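Local coordinates for protein 2-(3-amino-3-carboxypropyl)histidine synthase (Pyrococcus horikoshii, PDB 3LZD) that catalyses the first step of diphthamide biosynthesis, moving the 3-amino-3-carboxypropyl group of S-adenosylmethionine onto a histidine of elongation factor 2 with a [4Fe-4S] cluster, at residues Glu282-Arg295 / Thr340-Glu352. Sequence-based numbering, arbitrary orientation.
Sequences EAKRIVKLLKKHGR and TPKEVEILLGLRE
At the edge of the R285 guanidinium, NH1 and NH2 both grip E345 OE2, end-on, the NH2 bond measuring 3.1 Å from R285 NH2 to E345 OE2; one face carries CD1 of I286. E282 OE2 lies in plane along the neighbouring NE/NH2 side, 2.6 Å from R285 NH2. The carboxylate of E345 is turned 63° from the R285 guanidinium, and its other oxygen, OE1, takes NE and NH2 of R351 side-on. One face of the R295 guanidinium receives L348 CD2, 3.6 Å from R295 NH2, and R295 NH2 donates a hydrogen bond to H293 O, in the carbonyl plane, which holds the guanidinium in place for L348. Over one face of the H293 imidazole lies L348 CD1, offset toward the rim. A branched leucine suits this place: with CG anti to its carbonyl carbon (chi1 -69°), one methyl serves each flat group, and CD1 also presses on L289 CG at a tight 3.4 Å. L350 meets L289 tip to tip. Deeper, I286 and L290 rest on V344 CG1, short branched side chains suiting nearly parallel helices (14°); helix 280-292 rests on strand 266-272, helix 341-347 on helix 248-261. Replacing E345 with an alanine would probably leave R285 with E282 alone and R351 unlinked from it, no negative charge between them. Alternating charges E282, R285, E345 and R351, each E345 oxygen serving a different arginine, thus border an apolar seam, joining helix 280-292 to helix 341-347 and, through R351, to the following turn.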
loop_
_atom_site.group_PDB
_atom_site.type_symbol
_atom_site.label_atom_id
_atom_site.label_comp_id
_atom_site.label_asym_id
_atom_site.label_seq_id
_atom_site.Cartn_x
_atom_site.Cartn_y
_atom_site.Cartn_z
ATOM N N GLU A 282 -19.540 -1.916 -9.631
ATOM C CA GLU A 282 -20.126 -3.014 -8.875
ATOM C C GLU A 282 -20.205 -2.656 -7.391
ATOM O O GLU A 282 -21.173 -3.009 -6.703
ATOM C CB GLU A 282 -19.307 -4.288 -9.082
ATOM C CG GLU A 282 -20.093 -5.423 -9.710
ATOM C CD GLU A 282 -21.037 -6.097 -8.727
ATOM O OE1 GLU A 282 -20.572 -6.971 -7.966
ATOM O OE2 GLU A 282 -22.239 -5.748 -8.711
ATOM N N ALA A 283 -19.191 -1.954 -6.889
ATOM C CA ALA A 283 -19.195 -1.562 -5.479
ATOM C C ALA A 283 -20.336 -0.589 -5.200
ATOM O O ALA A 283 -21.073 -0.748 -4.229
ATOM C CB ALA A 283 -17.877 -0.924 -5.110
ATOM N N LYS A 284 -20.462 0.423 -6.053
ATOM C CA LYS A 284 -21.513 1.426 -5.909
ATOM C C LYS A 284 -22.888 0.760 -5.927
ATOM O O LYS A 284 -23.776 1.135 -5.162
ATOM C CB LYS A 284 -21.436 2.453 -7.047
ATOM C CG LYS A 284 -20.352 3.501 -6.882
ATOM C CD LYS A 284 -20.331 4.434 -8.072
ATOM C CE LYS A 284 -19.367 5.582 -7.865
ATOM N NZ LYS A 284 -19.288 6.455 -9.072
ATOM N N ARG A 285 -23.051 -0.226 -6.806
ATOM C CA ARG A 285 -24.308 -0.951 -6.937
ATOM C C ARG A 285 -24.630 -1.627 -5.607
ATOM O O ARG A 285 -25.766 -1.565 -5.133
ATOM C CB ARG A 285 -24.188 -1.996 -8.049
ATOM C CG ARG A 285 -25.448 -2.211 -8.869
ATOM C CD ARG A 285 -26.111 -3.538 -8.552
ATOM N NE ARG A 285 -25.180 -4.657 -8.669
ATOM C CZ ARG A 285 -25.496 -5.917 -8.396
ATOM N NH1 ARG A 285 -26.724 -6.221 -7.998
ATOM N NH2 ARG A 285 -24.582 -6.869 -8.497
ATOM N N ILE A 286 -23.625 -2.257 -5.001
ATOM C CA ILE A 286 -23.807 -2.941 -3.718
ATOM C C ILE A 286 -24.129 -1.958 -2.590
ATOM O O ILE A 286 -24.872 -2.280 -1.667
ATOM C CB ILE A 286 -22.544 -3.755 -3.336
ATOM C CG1 ILE A 286 -22.362 -4.902 -4.328
ATOM C CG2 ILE A 286 -22.648 -4.287 -1.907
ATOM C CD1 ILE A 286 -23.583 -5.779 -4.490
ATOM N N VAL A 287 -23.565 -0.762 -2.657
ATOM C CA VAL A 287 -23.840 0.236 -1.629
ATOM C C VAL A 287 -25.310 0.633 -1.760
ATOM O O VAL A 287 -26.023 0.747 -0.769
ATOM C CB VAL A 287 -22.948 1.486 -1.812
ATOM C CG1 VAL A 287 -23.442 2.645 -0.928
ATOM C CG2 VAL A 287 -21.514 1.140 -1.454
ATOM N N LYS A 288 -25.759 0.813 -2.996
ATOM C CA LYS A 288 -27.141 1.201 -3.250
ATOM C C LYS A 288 -28.092 0.094 -2.814
ATOM O O LYS A 288 -29.113 0.358 -2.188
ATOM C CB LYS A 288 -27.343 1.519 -4.738
ATOM N N LEU A 289 -27.742 -1.147 -3.123
ATOM C CA LEU A 289 -28.589 -2.273 -2.757
ATOM C C LEU A 289 -28.752 -2.424 -1.252
ATOM O O LEU A 289 -29.860 -2.656 -0.764
ATOM C CB LEU A 289 -28.044 -3.572 -3.338
ATOM C CG LEU A 289 -28.991 -4.764 -3.176
ATOM C CD1 LEU A 289 -30.215 -4.573 -4.089
ATOM C CD2 LEU A 289 -28.256 -6.059 -3.527
ATOM N N LEU A 290 -27.659 -2.303 -0.507
ATOM C CA LEU A 290 -27.752 -2.432 0.945
ATOM C C LEU A 290 -28.645 -1.335 1.532
ATOM O O LEU A 290 -29.476 -1.598 2.404
ATOM C CB LEU A 290 -26.361 -2.364 1.581
ATOM C CG LEU A 290 -25.490 -3.621 1.474
ATOM C CD1 LEU A 290 -24.069 -3.287 1.889
ATOM C CD2 LEU A 290 -26.054 -4.722 2.349
ATOM N N LYS A 291 -28.472 -0.109 1.048
ATOM C CA LYS A 291 -29.263 1.009 1.539
ATOM C C LYS A 291 -30.745 0.791 1.266
ATOM O O LYS A 291 -31.575 0.967 2.154
ATOM C CB LYS A 291 -28.794 2.321 0.899
ATOM C CG LYS A 291 -27.486 2.835 1.477
ATOM C CD LYS A 291 -27.106 4.194 0.921
ATOM C CE LYS A 291 -25.777 4.642 1.508
ATOM N NZ LYS A 291 -25.306 5.937 0.952
ATOM N N LYS A 292 -31.075 0.399 0.041
ATOM C CA LYS A 292 -32.467 0.156 -0.310
ATOM C C LYS A 292 -33.067 -0.868 0.650
ATOM O O LYS A 292 -34.271 -0.863 0.893
ATOM C CB LYS A 292 -32.577 -0.359 -1.751
ATOM N N HIS A 293 -32.227 -1.730 1.217
ATOM C CA HIS A 293 -32.723 -2.747 2.131
ATOM C C HIS A 293 -32.531 -2.521 3.630
ATOM O O HIS A 293 -32.335 -3.474 4.389
ATOM C CB HIS A 293 -32.159 -4.106 1.732
ATOM C CG HIS A 293 -32.710 -4.620 0.439
ATOM N ND1 HIS A 293 -32.570 -3.939 -0.754
ATOM C CD2 HIS A 293 -33.425 -5.734 0.153
ATOM C CE1 HIS A 293 -33.175 -4.612 -1.717
ATOM N NE2 HIS A 293 -33.702 -5.705 -1.194
ATOM N N GLY A 294 -32.580 -1.264 4.058
ATOM C CA GLY A 294 -32.459 -0.962 5.475
ATOM C C GLY A 294 -31.094 -0.890 6.134
ATOM O O GLY A 294 -31.004 -0.543 7.311
ATOM N N ARG A 295 -30.030 -1.209 5.404
ATOM C CA ARG A 295 -28.689 -1.161 5.984
ATOM C C ARG A 295 -27.945 0.116 5.629
ATOM O O ARG A 295 -28.315 0.831 4.697
ATOM C CB ARG A 295 -27.842 -2.345 5.502
ATOM C CG ARG A 295 -28.127 -3.667 6.179
ATOM C CD ARG A 295 -29.381 -4.314 5.662
ATOM N NE ARG A 295 -29.488 -5.696 6.123
ATOM C CZ ARG A 295 -30.505 -6.503 5.827
ATOM N NH1 ARG A 295 -30.523 -7.748 6.286
ATOM N NH2 ARG A 295 -31.507 -6.062 5.071
ATOM N N THR A 340 -18.397 -11.481 -0.191
ATOM C CA THR A 340 -18.233 -11.122 -1.600
ATOM C C THR A 340 -19.574 -10.513 -2.044
ATOM O O THR A 340 -20.602 -10.676 -1.363
ATOM C CB THR A 340 -18.001 -12.340 -2.504
ATOM O OG1 THR A 340 -19.210 -13.112 -2.567
ATOM C CG2 THR A 340 -16.856 -13.196 -1.986
ATOM N N PRO A 341 -19.587 -9.825 -3.197
ATOM C CA PRO A 341 -20.817 -9.210 -3.705
ATOM C C PRO A 341 -21.970 -10.213 -3.821
ATOM O O PRO A 341 -23.103 -9.928 -3.424
ATOM C CB PRO A 341 -20.403 -8.681 -5.076
ATOM C CG PRO A 341 -18.923 -8.461 -4.937
ATOM C CD PRO A 341 -18.480 -9.653 -4.153
ATOM N N LYS A 342 -21.669 -11.381 -4.377
ATOM C CA LYS A 342 -22.665 -12.420 -4.571
ATOM C C LYS A 342 -23.263 -12.904 -3.263
ATOM O O LYS A 342 -24.445 -13.247 -3.196
ATOM C CB LYS A 342 -22.054 -13.603 -5.328
ATOM C CG LYS A 342 -22.143 -13.496 -6.854
ATOM C CD LYS A 342 -21.412 -12.273 -7.380
ATOM C CE LYS A 342 -21.403 -12.246 -8.903
ATOM N NZ LYS A 342 -22.776 -12.230 -9.488
ATOM N N GLU A 343 -22.446 -12.935 -2.224
ATOM C CA GLU A 343 -22.914 -13.373 -0.924
ATOM C C GLU A 343 -23.836 -12.326 -0.313
ATOM O O GLU A 343 -24.768 -12.663 0.419
ATOM C CB GLU A 343 -21.722 -13.645 -0.019
ATOM C CG GLU A 343 -20.767 -14.659 -0.632
ATOM C CD GLU A 343 -19.608 -15.012 0.277
ATOM O OE1 GLU A 343 -19.055 -14.093 0.910
ATOM O OE2 GLU A 343 -19.245 -16.207 0.343
ATOM N N VAL A 344 -23.591 -11.056 -0.621
ATOM C CA VAL A 344 -24.435 -9.985 -0.103
ATOM C C VAL A 344 -25.855 -10.196 -0.602
ATOM O O VAL A 344 -26.824 -10.099 0.159
ATOM C CB VAL A 344 -23.948 -8.599 -0.579
ATOM C CG1 VAL A 344 -25.103 -7.617 -0.621
ATOM C CG2 VAL A 344 -22.889 -8.087 0.361
ATOM N N GLU A 345 -25.961 -10.487 -1.894
ATOM C CA GLU A 345 -27.244 -10.717 -2.540
ATOM C C GLU A 345 -27.983 -11.885 -1.876
ATOM O O GLU A 345 -29.206 -11.874 -1.782
ATOM C CB GLU A 345 -27.017 -10.958 -4.034
ATOM C CG GLU A 345 -26.151 -9.857 -4.659
ATOM C CD GLU A 345 -25.828 -10.080 -6.132
ATOM O OE1 GLU A 345 -25.425 -11.207 -6.499
ATOM O OE2 GLU A 345 -25.959 -9.114 -6.918
ATOM N N ILE A 346 -27.246 -12.879 -1.395
ATOM C CA ILE A 346 -27.882 -13.999 -0.714
ATOM C C ILE A 346 -28.375 -13.502 0.635
ATOM O O ILE A 346 -29.505 -13.781 1.026
ATOM C CB ILE A 346 -26.904 -15.168 -0.477
ATOM C CG1 ILE A 346 -26.611 -15.883 -1.790
ATOM C CG2 ILE A 346 -27.485 -16.142 0.525
ATOM C CD1 ILE A 346 -25.671 -17.068 -1.636
ATOM N N LEU A 347 -27.529 -12.750 1.338
ATOM C CA LEU A 347 -27.893 -12.219 2.650
ATOM C C LEU A 347 -29.147 -11.347 2.580
ATOM O O LEU A 347 -30.033 -11.451 3.430
ATOM C CB LEU A 347 -26.732 -11.417 3.248
ATOM C CG LEU A 347 -26.958 -10.750 4.614
ATOM C CD1 LEU A 347 -25.632 -10.536 5.318
ATOM C CD2 LEU A 347 -27.674 -9.425 4.434
ATOM N N LEU A 348 -29.212 -10.485 1.573
ATOM C CA LEU A 348 -30.362 -9.614 1.400
ATOM C C LEU A 348 -31.591 -10.375 0.900
ATOM O O LEU A 348 -32.679 -9.808 0.803
ATOM C CB LEU A 348 -30.031 -8.491 0.422
ATOM C CG LEU A 348 -29.023 -7.452 0.905
ATOM C CD1 LEU A 348 -28.979 -6.312 -0.107
ATOM C CD2 LEU A 348 -29.428 -6.924 2.280
ATOM N N GLY A 349 -31.413 -11.652 0.572
ATOM C CA GLY A 349 -32.522 -12.461 0.098
ATOM C C GLY A 349 -32.864 -12.310 -1.375
ATOM O O GLY A 349 -33.954 -12.685 -1.795
ATOM N N LEU A 350 -31.943 -11.774 -2.166
ATOM C CA LEU A 350 -32.185 -11.584 -3.597
ATOM C C LEU A 350 -31.716 -12.774 -4.429
ATOM O O LEU A 350 -32.260 -13.053 -5.497
ATOM C CB LEU A 350 -31.476 -10.318 -4.088
ATOM C CG LEU A 350 -31.999 -8.972 -3.581
ATOM C CD1 LEU A 350 -32.174 -8.993 -2.066
ATOM C CD2 LEU A 350 -31.030 -7.887 -3.986
ATOM N N ARG A 351 -30.704 -13.469 -3.925
ATOM C CA ARG A 351 -30.117 -14.624 -4.594
ATOM C C ARG A 351 -30.355 -15.847 -3.710
ATOM O O ARG A 351 -30.288 -15.755 -2.483
ATOM C CB ARG A 351 -28.615 -14.371 -4.790
ATOM C CG ARG A 351 -27.884 -15.357 -5.682
ATOM C CD ARG A 351 -26.400 -14.996 -5.755
ATOM N NE ARG A 351 -26.128 -13.850 -6.623
ATOM C CZ ARG A 351 -26.175 -13.892 -7.952
ATOM N NH1 ARG A 351 -26.482 -15.024 -8.570
ATOM N NH2 ARG A 351 -25.908 -12.807 -8.668
ATOM N N GLU A 352 -30.630 -16.991 -4.323
ATOM C CA GLU A 352 -30.899 -18.201 -3.551
ATOM C C GLU A 352 -29.743 -19.195 -3.506
ATOM O O GLU A 352 -29.383 -19.688 -2.435
ATOM C CB GLU A 352 -32.151 -18.898 -4.095
#